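Local coordinates for protein AGR_C_1268p (Agrobacterium tumefaciens str. C58, PDB 2GHS) that probably acts as a gluconolactonase of the SMP-30/regucalcin family, folding as a beta-propeller with a site for one divalent metal cation, at residues Ala246-Gly251 / Thr289-His294; Asp57-Thr62 / Leu95-Asp100; His242-Arg247 / Ile314-Arg319. One frame throughout, in Å; residues are numbered along the deposited sequence. Where two conformers were deposited one is given.

Contact 1: Ala246-Gly251 / Thr289-His294; sequences ARWGEG and TSAREH
Beside the predicted active site of the propeller, the indole of W248, at the end of strand 243-248, meets A291 and E293, which follow strand 285-290 of another sheet. The six-membered part of the indole does the touching. A291 CB packs at 3.6 Å from W248 CZ3 and at almost the same distance from CH2, reaching the ring obliquely. The other neighbour is a carboxylate: E293 OE1 lies 3.7 Å from W248 CH2, with the ring and carboxylate planes turned 82° apart, so the two flat groups stand nearly perpendicular without stacking. In W248 CG lies anti to the backbone N (chi1 174°), and the far end of the indole comes up to the loop. E293 reaches back with an extended chain, and its CG rests 3.5 Å above the H294 ring, over the ring centre. W248 is itself a corner of a type II turn from R247 to E250, closed by the bond from E250 N to R247 O at 3.2 Å. G249, third in the turn, has backbone angles at which a CB would collide with the preceding carbonyl. Salt bridges from E250 to K229 and R265 tie the turn to its surroundings, while T274, on the neighbouring strand 273-279, touches both W248 and A291. The W248 side chain approaches that of D233, the predicted proton donor or acceptor, to about 3 Å, and E293 comes within about 5 Å of R135, predicted to bind substrate. An aromatic residue at a strand end and an acidic one from the loop after a strand of another sheet are consistent with a wall of the substrate pocket in an SMP-30-type propeller.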
ATOM      1  N   ALA A 246       4.126  -6.110   4.939  1.00  9.80           N
ATOM      2  CA  ALA A 246       5.201  -5.314   5.529  1.00 10.61           C
ATOM      3  C   ALA A 246       4.918  -5.148   7.024  1.00 10.59           C
ATOM      4  O   ALA A 246       3.820  -4.755   7.407  1.00 11.06           O
ATOM      5  CB  ALA A 246       5.294  -3.959   4.858  1.00 10.61           C
ATOM      6  N   ARG A 247       5.900  -5.442   7.865  1.00  9.02           N
ATOM      7  CA  ARG A 247       5.725  -5.400   9.309  1.00  9.93           C
ATOM      8  C   ARG A 247       6.522  -4.215   9.843  1.00  9.58           C
ATOM      9  O   ARG A 247       7.753  -4.248   9.897  1.00 10.29           O
ATOM     10  CB  ARG A 247       6.198  -6.712   9.961  1.00 11.87           C
ATOM     11  CG  ARG A 247       5.951  -6.832  11.464  1.00 19.32           C
ATOM     12  CD  ARG A 247       4.714  -7.584  11.710  1.00 16.19           C
ATOM     13  NE  ARG A 247       4.237  -7.709  13.080  1.00 11.77           N
ATOM     14  CZ  ARG A 247       3.101  -8.333  13.359  1.00 12.15           C
ATOM     15  NH1 ARG A 247       2.469  -8.967  12.377  1.00 10.60           N
ATOM     16  NH2 ARG A 247       2.644  -8.403  14.591  1.00 15.49           N
ATOM     17  N   TRP A 248       5.815  -3.144  10.202  1.00  8.71           N
ATOM     18  CA  TRP A 248       6.473  -1.952  10.699  1.00  9.64           C
ATOM     19  C   TRP A 248       7.176  -2.215  12.022  1.00 12.02           C
ATOM     20  O   TRP A 248       6.567  -2.729  12.956  1.00 11.74           O
ATOM     21  CB  TRP A 248       5.451  -0.854  10.889  1.00 12.03           C
ATOM     22  CG  TRP A 248       5.932   0.418  11.521  1.00 12.92           C
ATOM     23  CD1 TRP A 248       6.252   0.619  12.833  1.00 11.84           C
ATOM     24  CD2 TRP A 248       6.072   1.690  10.874  1.00 15.55           C
ATOM     25  NE1 TRP A 248       6.616   1.952  13.035  1.00 13.49           N
ATOM     26  CE2 TRP A 248       6.507   2.620  11.849  1.00 13.83           C
ATOM     27  CE3 TRP A 248       5.861   2.136   9.577  1.00 15.11           C
ATOM     28  CZ2 TRP A 248       6.720   3.974  11.554  1.00 15.46           C
ATOM     29  CZ3 TRP A 248       6.068   3.500   9.283  1.00 15.40           C
ATOM     30  CH2 TRP A 248       6.512   4.391  10.262  1.00 16.01           C
ATOM     31  N   GLY A 249       8.456  -1.862  12.052  1.00 13.79           N
ATOM     32  CA  GLY A 249       9.288  -1.974  13.211  1.00 11.33           C
ATOM     33  C   GLY A 249      10.158  -3.192  13.229  1.00 11.86           C
ATOM     34  O   GLY A 249      11.037  -3.301  14.086  1.00 15.24           O
ATOM     35  N   GLU A 250       9.924  -4.125  12.307  1.00 10.36           N
ATOM     36  CA  GLU A 250      10.608  -5.391  12.295  1.00 11.70           C
ATOM     37  C   GLU A 250      11.502  -5.586  11.060  1.00 12.85           C
ATOM     38  O   GLU A 250      12.153  -6.640  10.949  1.00 14.00           O
ATOM     39  CB  GLU A 250       9.564  -6.528  12.350  1.00 11.74           C
ATOM     40  CG  GLU A 250       8.945  -6.612  13.728  1.00 13.97           C
ATOM     41  CD  GLU A 250       9.915  -7.221  14.722  1.00 27.21           C
ATOM     42  OE1 GLU A 250      10.091  -8.453  14.706  1.00 27.14           O
ATOM     43  OE2 GLU A 250      10.521  -6.479  15.497  1.00 29.01           O
ATOM     44  N   GLY A 251      11.545  -4.601  10.152  1.00 10.88           N
ATOM     45  CA  GLY A 251      12.390  -4.688   8.939  1.00  9.19           C
ATOM     46  C   GLY A 251      12.144  -6.003   8.210  1.00  8.79           C
ATOM     47  O   GLY A 251      13.066  -6.833   8.007  1.00  9.44           O
ATOM     48  N   THR A 289       8.842  -0.456   0.346  1.00  7.14           N
ATOM     49  CA  THR A 289       9.066   0.868   0.890  1.00  6.25           C
ATOM     50  C   THR A 289       9.275   0.821   2.391  1.00  6.50           C
ATOM     51  O   THR A 289       8.869  -0.123   3.100  1.00  6.60           O
ATOM     52  CB  THR A 289       7.906   1.834   0.582  1.00  7.60           C
ATOM     53  OG1 THR A 289       6.655   1.228   0.908  1.00  7.91           O
ATOM     54  CG2 THR A 289       7.884   2.159  -0.902  1.00  9.31           C
ATOM     55  N   SER A 290       9.864   1.898   2.875  1.00  4.20           N
ATOM     56  CA  SER A 290      10.090   2.068   4.307  1.00  4.32           C
ATOM     57  C   SER A 290      10.025   3.555   4.718  1.00  5.96           C
ATOM     58  O   SER A 290       9.797   4.443   3.899  1.00  8.81           O
ATOM     59  CB  SER A 290      11.421   1.439   4.749  1.00  5.99           C
ATOM     60  OG  SER A 290      12.543   2.144   4.240  1.00  7.31           O
ATOM     61  N   ALA A 291      10.156   3.789   6.009  1.00  6.75           N
ATOM     62  CA  ALA A 291       9.952   5.133   6.577  1.00  6.15           C
ATOM     63  C   ALA A 291      11.044   5.515   7.574  1.00  7.22           C
ATOM     64  O   ALA A 291      11.651   4.659   8.223  1.00  7.71           O
ATOM     65  CB  ALA A 291       8.567   5.214   7.287  1.00  6.48           C
ATOM     66  N   ARG A 292      11.270   6.834   7.699  1.00  7.49           N
ATOM     67  CA  ARG A 292      12.077   7.430   8.765  1.00  8.62           C
ATOM     68  C   ARG A 292      11.225   8.103   9.849  1.00  7.59           C
ATOM     69  O   ARG A 292      11.755   8.596  10.844  1.00 12.13           O
ATOM     70  CB  ARG A 292      13.017   8.493   8.189  1.00 12.50           C
ATOM     71  CG  ARG A 292      14.203   7.911   7.537  1.00  8.27           C
ATOM     72  CD  ARG A 292      15.269   8.944   7.161  1.00 10.66           C
ATOM     73  NE  ARG A 292      16.419   8.167   6.706  1.00  9.76           N
ATOM     74  CZ  ARG A 292      17.624   8.635   6.427  1.00 15.41           C
ATOM     75  NH1 ARG A 292      17.901   9.927   6.540  1.00 11.00           N
ATOM     76  NH2 ARG A 292      18.557   7.780   6.030  1.00 13.54           N
ATOM     77  N   GLU A 293       9.913   8.168   9.632  1.00 11.78           N
ATOM     78  CA  GLU A 293       9.011   8.924  10.521  1.00 13.18           C
ATOM     79  C   GLU A 293       9.219   8.525  11.983  1.00 15.44           C
ATOM     80  O   GLU A 293       9.271   7.341  12.311  1.00 17.41           O
ATOM     81  CB  GLU A 293       7.546   8.703  10.112  1.00 13.30           C
ATOM     82  CG  GLU A 293       6.478   9.520  10.877  1.00 18.87           C
ATOM     83  CD  GLU A 293       5.069   8.932  10.715  1.00 26.57           C
ATOM     84  OE1 GLU A 293       4.944   7.738  10.372  1.00 29.76           O
ATOM     85  OE2 GLU A 293       4.074   9.653  10.949  1.00 22.83           O
ATOM     86  N   HIS A 294       9.356   9.539  12.834  1.00 18.33           N
ATOM     87  CA  HIS A 294       9.488   9.401  14.283  1.00 19.27           C
ATOM     88  C   HIS A 294      10.879   8.995  14.762  1.00 20.79           C
ATOM     89  O   HIS A 294      11.179   9.168  15.929  1.00 22.39           O
ATOM     90  CB  HIS A 294       8.464   8.413  14.851  1.00 21.78           C
ATOM     91  CG  HIS A 294       7.039   8.776  14.569  1.00 31.29           C
ATOM     92  ND1 HIS A 294       6.121   7.862  14.089  1.00 38.96           N
ATOM     93  CD2 HIS A 294       6.374   9.951  14.701  1.00 28.87           C
ATOM     94  CE1 HIS A 294       4.949   8.461  13.945  1.00 43.21           C
ATOM     95  NE2 HIS A 294       5.076   9.729  14.305  1.00 35.92           N
TER

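Contact 2: Asp57-Thr62 / Leu95-Asp100; sequences DPASGT and LAKISD
The ammonium group of K97 meets the carboxylate of D57 where a beta-hairpin of one propeller sheet faces the first strand of the next. K97 NZ donates to D57 OD1 at 2.8 Å, meeting it on the syn side but 29° out of the carboxylate plane. The same nitrogen also forms a salt bridge with D100 OD1 at 2.7 Å, approaching nearly along the C-O axis. One lysine thus serves two aspartates from different sheets, and its charge probably offsets the repulsion between D57 OD1 and D100 OD1, which are 4.9 Å apart. The A59 methyl fits beside this group, with CB 3.3 Å from K97 NZ. K97 is fully extended, CG anti to the backbone N (chi1 -179°) and every later torsion near 180°, which brings NZ to the hairpin; its chain crosses that of D57 at about a right angle.

In the next shell, D57 OD1 also accepts a weak bond from A59 N, which may help orient the carboxylate. The hairpin that carries D57 is closed by its backbone bonds with T62, and G61 and T62 both face D57 in a G1 beta bulge, the glycine at positive phi. On the other side, I98 and S99 both face K102 in a classic beta bulge, just before the chain reaches D100. Further out, W64 touches D57 and L323 touches the K97 side chain, while the K97 backbone is bonded to that of Y324, bringing the C-terminal stretch alongside. The contact lies on the surface, away from the predicted metal and substrate sites, and joins consecutive sheets of the propeller. A water completes the network, donating to D57 OD2 at 2.6 Å and to D100 OD1 at 3.0 Å.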
ATOM      1  N   ASP A  57       3.464   0.319 -13.026  1.00  8.45           N
ATOM      2  CA  ASP A  57       2.857   0.419 -14.380  1.00  7.86           C
ATOM      3  C   ASP A  57       3.646  -0.403 -15.390  1.00  7.50           C
ATOM      4  O   ASP A  57       4.701   0.030 -15.844  1.00  9.41           O
ATOM      5  CB  ASP A  57       2.798   1.904 -14.813  1.00 10.24           C
ATOM      6  CG  ASP A  57       2.060   2.123 -16.137  1.00 15.86           C
ATOM      7  OD1 ASP A  57       1.827   1.147 -16.892  1.00 10.32           O
ATOM      8  OD2 ASP A  57       1.702   3.300 -16.429  1.00 20.84           O
ATOM      9  N   PRO A  58       3.141  -1.584 -15.755  1.00  9.97           N
ATOM     10  CA  PRO A  58       3.847  -2.462 -16.662  1.00 10.49           C
ATOM     11  C   PRO A  58       4.021  -1.905 -18.084  1.00  8.80           C
ATOM     12  O   PRO A  58       4.980  -2.235 -18.756  1.00 10.08           O
ATOM     13  CB  PRO A  58       3.001  -3.742 -16.637  1.00 13.71           C
ATOM     14  CG  PRO A  58       1.683  -3.320 -16.262  1.00 15.48           C
ATOM     15  CD  PRO A  58       1.848  -2.155 -15.341  1.00 12.74           C
ATOM     16  N   ALA A  59       3.106  -1.037 -18.515  1.00  9.54           N
ATOM     17  CA  ALA A  59       3.168  -0.488 -19.844  1.00 10.18           C
ATOM     18  C   ALA A  59       4.350   0.465 -20.038  1.00 11.13           C
ATOM     19  O   ALA A  59       4.949   0.479 -21.103  1.00 12.75           O
ATOM     20  CB  ALA A  59       1.846   0.181 -20.183  1.00  8.44           C
ATOM     21  N   SER A  60       4.709   1.222 -19.003  1.00 11.04           N
ATOM     22  CA  SER A  60       5.863   2.105 -19.069  1.00 11.97           C
ATOM     23  C   SER A  60       7.088   1.573 -18.320  1.00 14.97           C
ATOM     24  O   SER A  60       8.153   2.197 -18.390  1.00 16.15           O
ATOM     25  CB  SER A  60       5.496   3.460 -18.482  1.00 13.66           C
ATOM     26  OG  SER A  60       5.236   3.329 -17.123  1.00 15.28           O
ATOM     27  N   GLY A  61       6.927   0.479 -17.565  1.00 11.01           N
ATOM     28  CA  GLY A  61       8.003  -0.109 -16.763  1.00  9.81           C
ATOM     29  C   GLY A  61       8.420   0.817 -15.648  1.00  8.33           C
ATOM     30  O   GLY A  61       9.601   0.940 -15.331  1.00 10.69           O
ATOM     31  N   THR A  62       7.430   1.424 -15.016  1.00  5.74           N
ATOM     32  CA  THR A  62       7.655   2.482 -14.012  1.00  6.19           C
ATOM     33  C   THR A  62       6.992   2.147 -12.642  1.00  7.07           C
ATOM     34  O   THR A  62       5.822   1.778 -12.586  1.00  8.64           O
ATOM     35  CB  THR A  62       7.112   3.834 -14.527  1.00  7.69           C
ATOM     36  OG1 THR A  62       7.759   4.168 -15.761  1.00  9.84           O
ATOM     37  CG2 THR A  62       7.382   4.934 -13.545  1.00 12.62           C
ATOM     38  N   LEU A  95      -2.317   5.251  -5.530  1.00  7.48           N
ATOM     39  CA  LEU A  95      -2.340   5.558  -6.955  0.50  8.68           C
ATOM     40  C   LEU A  95      -2.919   4.374  -7.739  1.00  9.46           C
ATOM     41  O   LEU A  95      -2.515   3.239  -7.507  1.00  9.46           O
ATOM     42  CB  LEU A  95      -0.913   5.824  -7.464  0.50 10.27           C
ATOM     43  CG  LEU A  95      -0.673   6.340  -8.880  0.50 11.49           C
ATOM     44  CD1 LEU A  95      -1.041   7.818  -8.999  0.50 12.26           C
ATOM     45  CD2 LEU A  95       0.783   6.151  -9.320  0.50 15.38           C
ATOM     46  N   ALA A  96      -3.792   4.671  -8.705  1.00  8.44           N
ATOM     47  CA  ALA A  96      -4.321   3.665  -9.604  1.00  7.29           C
ATOM     48  C   ALA A  96      -4.192   4.176 -11.013  1.00  8.72           C
ATOM     49  O   ALA A  96      -4.401   5.359 -11.297  1.00 11.20           O
ATOM     50  CB  ALA A  96      -5.745   3.346  -9.299  1.00  8.15           C
ATOM     51  N   LYS A  97      -3.850   3.272 -11.920  1.00  9.18           N
ATOM     52  CA  LYS A  97      -3.850   3.607 -13.319  1.00  8.60           C
ATOM     53  C   LYS A  97      -5.276   3.577 -13.853  1.00  8.73           C
ATOM     54  O   LYS A  97      -6.012   2.644 -13.560  1.00  8.09           O
ATOM     55  CB  LYS A  97      -2.970   2.621 -14.111  1.00 10.29           C
ATOM     56  CG  LYS A  97      -2.864   2.875 -15.619  1.00 11.69           C
ATOM     57  CD  LYS A  97      -1.794   1.989 -16.271  1.00 11.82           C
ATOM     58  CE  LYS A  97      -1.670   2.259 -17.710  1.00 16.20           C
ATOM     59  NZ  LYS A  97      -0.569   1.464 -18.357  1.00 14.97           N
ATOM     60  N   ILE A  98      -5.628   4.565 -14.681  1.00  8.10           N
ATOM     61  CA  ILE A  98      -6.863   4.577 -15.465  1.00  6.82           C
ATOM     62  C   ILE A  98      -6.592   4.199 -16.924  1.00  8.21           C
ATOM     63  O   ILE A  98      -7.329   3.377 -17.554  1.00 10.51           O
ATOM     64  CB  ILE A  98      -7.565   5.910 -15.339  1.00  8.78           C
ATOM     65  CG1 ILE A  98      -8.006   6.140 -13.912  1.00 11.52           C
ATOM     66  CG2 ILE A  98      -8.774   5.981 -16.298  1.00  9.91           C
ATOM     67  CD1 ILE A  98      -8.511   7.534 -13.635  1.00 12.00           C
ATOM     68  N   SER A  99      -5.552   4.803 -17.473  1.00  9.23           N
ATOM     69  CA  SER A  99      -5.195   4.591 -18.860  1.00  7.97           C
ATOM     70  C   SER A  99      -3.738   5.015 -19.032  1.00  9.80           C
ATOM     71  O   SER A  99      -3.104   5.484 -18.094  1.00  8.57           O
ATOM     72  CB  SER A  99      -6.078   5.444 -19.771  1.00  9.25           C
ATOM     73  OG  SER A  99      -5.676   6.806 -19.703  1.00 10.53           O
ATOM     74  N   ASP A 100      -3.213   4.934 -20.242  1.00 10.29           N
ATOM     75  CA  ASP A 100      -1.839   5.362 -20.396  1.00 13.18           C
ATOM     76  C   ASP A 100      -1.670   6.884 -20.195  1.00 14.30           C
ATOM     77  O   ASP A 100      -0.554   7.336 -20.045  1.00 16.63           O
ATOM     78  CB  ASP A 100      -1.268   4.939 -21.741  1.00 13.30           C
ATOM     79  CG  ASP A 100      -0.937   3.428 -21.799  1.00 28.62           C
ATOM     80  OD1 ASP A 100      -0.746   2.758 -20.744  1.00 25.91           O
ATOM     81  OD2 ASP A 100      -0.843   2.904 -22.932  1.00 35.67           O
TER
HETATM   82  O   HOH W   1       1.356   4.023 -18.932  1.00 23.49           O

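Contact 3: His242-Arg247 / Ile314-Arg319; sequences HIWNAR and IEVKGR
W244, on strand 243-248 of a propeller sheet, packs against I314 and V316 of the loop that follows strand 309-311. The tight part is wholly apolar and centres on the far end of the indole. V316 CG1 sits over one face of the six-membered ring, in a CH-pi contact 4.0 Å from the centroid and 23° off the ring normal; it is displaced toward the rim, and the nearest carbon, W244 CH2, is 3.7 Å away. I314 comes at the ring obliquely, its CD1 3.6 Å from CH2, and its side chain and that of W244 extend from opposite directions until they meet. I314 places CG1 between the backbone N and the carbonyl carbon (chi1 60°), the crowded position, and CD1 at its end makes the contact. Both W244 and V316 are buried.

The rotation of the indole is held from further around the fold: W244 NE1 is hydrogen-bonded to D238 OD2, which satisfies the one polar atom of a buried ring, and the ring also stacks with that of Y266, a residue that I314 touches as well. R319 joins the same corner, adding polar contacts through NH1 to F186 O and NH2 to D238 O.

The outer side is looser. Alternation along the extended loop turns E315 away from W244, and the end of K317 leads away too; both residues are exposed, take no part in the packing and also touch a crystal neighbour, which may influence their conformation. They pair with each other, K317 NZ donating to the syn lone pair of E315 OE2 at 2.8 Å and more weakly to OE1 at 3.0 Å.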
ATOM      1  N   HIS A 242      -1.180 -16.251  -1.374  1.00  9.47           N
ATOM      2  CA  HIS A 242      -0.406 -15.909  -0.172  1.00 10.57           C
ATOM      3  C   HIS A 242      -0.429 -14.417   0.029  1.00  9.33           C
ATOM      4  O   HIS A 242      -0.337 -13.636  -0.929  1.00 10.73           O
ATOM      5  CB  HIS A 242       1.054 -16.378  -0.276  1.00  9.46           C
ATOM      6  CG  HIS A 242       1.236 -17.858  -0.157  1.00  8.94           C
ATOM      7  ND1 HIS A 242       2.452 -18.446   0.192  1.00 11.46           N
ATOM      8  CD2 HIS A 242       0.391 -18.877  -0.431  1.00  9.01           C
ATOM      9  CE1 HIS A 242       2.312 -19.754   0.198  1.00 11.76           C
ATOM     10  NE2 HIS A 242       1.075 -20.049  -0.180  1.00 11.52           N
ATOM     11  N   ILE A 243      -0.455 -13.998   1.295  1.00  8.53           N
ATOM     12  CA  ILE A 243      -0.374 -12.578   1.674  1.00  9.18           C
ATOM     13  C   ILE A 243       1.057 -12.252   2.070  1.00  9.62           C
ATOM     14  O   ILE A 243       1.672 -12.977   2.854  1.00  9.48           O
ATOM     15  CB  ILE A 243      -1.381 -12.272   2.809  1.00 11.39           C
ATOM     16  CG1 ILE A 243      -2.822 -12.475   2.293  1.00 13.37           C
ATOM     17  CG2 ILE A 243      -1.102 -10.890   3.396  1.00 13.27           C
ATOM     18  CD1 ILE A 243      -3.854 -12.340   3.332  1.00 22.89           C
ATOM     19  N   TRP A 244       1.579 -11.153   1.510  1.00  8.28           N
ATOM     20  CA  TRP A 244       2.894 -10.669   1.796  1.00  9.57           C
ATOM     21  C   TRP A 244       2.712  -9.302   2.464  1.00  9.33           C
ATOM     22  O   TRP A 244       2.230  -8.372   1.823  1.00  9.17           O
ATOM     23  CB  TRP A 244       3.701 -10.515   0.507  1.00 10.98           C
ATOM     24  CG  TRP A 244       3.965 -11.802  -0.239  1.00  8.67           C
ATOM     25  CD1 TRP A 244       3.059 -12.591  -0.866  1.00  9.85           C
ATOM     26  CD2 TRP A 244       5.235 -12.443  -0.388  1.00  7.76           C
ATOM     27  NE1 TRP A 244       3.704 -13.676  -1.437  1.00 10.60           N
ATOM     28  CE2 TRP A 244       5.037 -13.596  -1.153  1.00  9.20           C
ATOM     29  CE3 TRP A 244       6.531 -12.121   0.004  1.00  8.55           C
ATOM     30  CZ2 TRP A 244       6.103 -14.459  -1.524  1.00  8.71           C
ATOM     31  CZ3 TRP A 244       7.596 -12.969  -0.367  1.00  8.63           C
ATOM     32  CH2 TRP A 244       7.356 -14.124  -1.101  1.00  7.18           C
ATOM     33  N   ASN A 245       3.036  -9.220   3.746  1.00  7.81           N
ATOM     34  CA  ASN A 245       2.725  -8.070   4.618  1.00  8.58           C
ATOM     35  C   ASN A 245       3.987  -7.412   5.167  1.00  8.80           C
ATOM     36  O   ASN A 245       4.814  -8.098   5.813  1.00  9.41           O
ATOM     37  CB  ASN A 245       1.858  -8.544   5.801  1.00  8.84           C
ATOM     38  CG  ASN A 245       1.599  -7.457   6.795  1.00 10.58           C
ATOM     39  OD1 ASN A 245       1.993  -7.564   7.973  1.00 11.41           O
ATOM     40  ND2 ASN A 245       0.923  -6.397   6.350  1.00  9.68           N
ATOM     41  N   ALA A 246       4.126  -6.110   4.939  1.00  9.80           N
ATOM     42  CA  ALA A 246       5.201  -5.314   5.529  1.00 10.61           C
ATOM     43  C   ALA A 246       4.918  -5.148   7.024  1.00 10.59           C
ATOM     44  O   ALA A 246       3.820  -4.755   7.407  1.00 11.06           O
ATOM     45  CB  ALA A 246       5.294  -3.959   4.858  1.00 10.61           C
ATOM     46  N   ARG A 247       5.900  -5.442   7.865  1.00  9.02           N
ATOM     47  CA  ARG A 247       5.725  -5.400   9.309  1.00  9.93           C
ATOM     48  C   ARG A 247       6.522  -4.215   9.843  1.00  9.58           C
ATOM     49  O   ARG A 247       7.753  -4.248   9.897  1.00 10.29           O
ATOM     50  CB  ARG A 247       6.198  -6.712   9.961  1.00 11.87           C
ATOM     51  CG  ARG A 247       5.951  -6.832  11.464  1.00 19.32           C
ATOM     52  CD  ARG A 247       4.714  -7.584  11.710  1.00 16.19           C
ATOM     53  NE  ARG A 247       4.237  -7.709  13.080  1.00 11.77           N
ATOM     54  CZ  ARG A 247       3.101  -8.333  13.359  1.00 12.15           C
ATOM     55  NH1 ARG A 247       2.469  -8.967  12.377  1.00 10.60           N
ATOM     56  NH2 ARG A 247       2.644  -8.403  14.591  1.00 15.49           N
ATOM     57  N   ILE A 314      14.532 -12.462  -3.839  1.00  9.24           N
ATOM     58  CA  ILE A 314      13.761 -13.673  -4.185  1.00  9.79           C
ATOM     59  C   ILE A 314      12.702 -13.404  -5.229  1.00 11.72           C
ATOM     60  O   ILE A 314      12.209 -12.295  -5.429  1.00 13.92           O
ATOM     61  CB  ILE A 314      13.100 -14.316  -2.934  1.00 14.77           C
ATOM     62  CG1 ILE A 314      12.143 -13.314  -2.265  1.00 21.35           C
ATOM     63  CG2 ILE A 314      14.166 -14.829  -1.958  1.00 14.69           C
ATOM     64  CD1 ILE A 314      10.794 -13.801  -2.159  1.00 25.32           C
ATOM     65  N   GLU A 315      12.315 -14.467  -5.916  1.00  9.41           N
ATOM     66  CA  GLU A 315      11.253 -14.380  -6.867  1.00 10.30           C
ATOM     67  C   GLU A 315       9.895 -14.439  -6.183  1.00 10.36           C
ATOM     68  O   GLU A 315       9.719 -15.167  -5.192  1.00 11.53           O
ATOM     69  CB  GLU A 315      11.331 -15.522  -7.867  1.00 10.70           C
ATOM     70  CG  GLU A 315      10.451 -15.255  -9.095  1.00 10.42           C
ATOM     71  CD  GLU A 315       9.695 -16.456  -9.624  1.00 18.47           C
ATOM     72  OE1 GLU A 315       9.355 -17.402  -8.846  1.00 25.27           O
ATOM     73  OE2 GLU A 315       9.493 -16.467 -10.866  1.00 17.63           O
ATOM     74  N   VAL A 316       8.940 -13.687  -6.735  1.00 11.71           N
ATOM     75  CA  VAL A 316       7.545 -13.819  -6.370  1.00 12.73           C
ATOM     76  C   VAL A 316       6.701 -14.091  -7.620  1.00 14.14           C
ATOM     77  O   VAL A 316       7.135 -13.837  -8.751  1.00 15.27           O
ATOM     78  CB  VAL A 316       7.054 -12.577  -5.630  1.00 13.67           C
ATOM     79  CG1 VAL A 316       7.793 -12.419  -4.326  1.00 17.29           C
ATOM     80  CG2 VAL A 316       7.251 -11.335  -6.497  1.00 16.09           C
ATOM     81  N   LYS A 317       5.526 -14.682  -7.449  1.00 10.13           N
ATOM     82  CA  LYS A 317       4.640 -14.894  -8.565  1.00 10.47           C
ATOM     83  C   LYS A 317       3.492 -13.919  -8.327  1.00  9.37           C
ATOM     84  O   LYS A 317       2.479 -14.280  -7.749  1.00 11.26           O
ATOM     85  CB  LYS A 317       4.128 -16.343  -8.614  1.00 13.30           C
ATOM     86  CG  LYS A 317       5.168 -17.446  -8.652  1.00 20.64           C
ATOM     87  CD  LYS A 317       5.820 -17.577 -10.001  1.00 24.10           C
ATOM     88  CE  LYS A 317       6.672 -18.875 -10.124  1.00 21.01           C
ATOM     89  NZ  LYS A 317       7.836 -18.681 -11.040  1.00 25.79           N
ATOM     90  N   GLY A 318       3.650 -12.689  -8.788  1.00  8.67           N
ATOM     91  CA  GLY A 318       2.664 -11.660  -8.561  1.00  9.81           C
ATOM     92  C   GLY A 318       1.659 -11.439  -9.674  1.00 10.02           C
ATOM     93  O   GLY A 318       1.496 -12.263 -10.577  1.00 11.93           O
ATOM     94  N   ARG A 319       0.934 -10.325  -9.551  1.00 11.99           N
ATOM     95  CA  ARG A 319      -0.016  -9.881 -10.555  1.00 16.18           C
ATOM     96  C   ARG A 319      -0.019  -8.374 -10.583  1.00 11.72           C
ATOM     97  O   ARG A 319       0.119  -7.720  -9.546  1.00 12.89           O
ATOM     98  CB  ARG A 319      -1.427 -10.356 -10.265  1.00 24.04           C
ATOM     99  CG  ARG A 319      -1.860 -10.230  -8.845  1.00 28.21           C
ATOM    100  CD  ARG A 319      -3.396 -10.518  -8.681  1.00 33.19           C
ATOM    101  NE  ARG A 319      -3.596 -11.490  -7.611  1.00 24.52           N
ATOM    102  CZ  ARG A 319      -4.183 -11.263  -6.432  1.00 24.63           C
ATOM    103  NH1 ARG A 319      -4.713 -10.086  -6.130  1.00 23.14           N
ATOM    104  NH2 ARG A 319      -4.243 -12.265  -5.549  1.00 12.71           N
TER

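Contacts 1 and 3 start from the same strand, 243-248, and share A246 and R247, yet their centres lie about 17 Å apart. Their distances to the predicted active-site residue D233 differ: its side chain is about 3 Å from that of W248 in contact 1 and about 11 Å from that of W244 in contact 3, which lies four residues earlier on the strand. Contact 2 closes earlier in the chain and sits across the centre of the molecule from contact 1, the two centres about 26 Å apart. It comes closer to contact 3, with nearest atoms about 8 Å apart, though the two do not touch. Contact 1 thus lies by the predicted pocket, contact 3 is buried apolar packing, and contact 2 is a polar surface network.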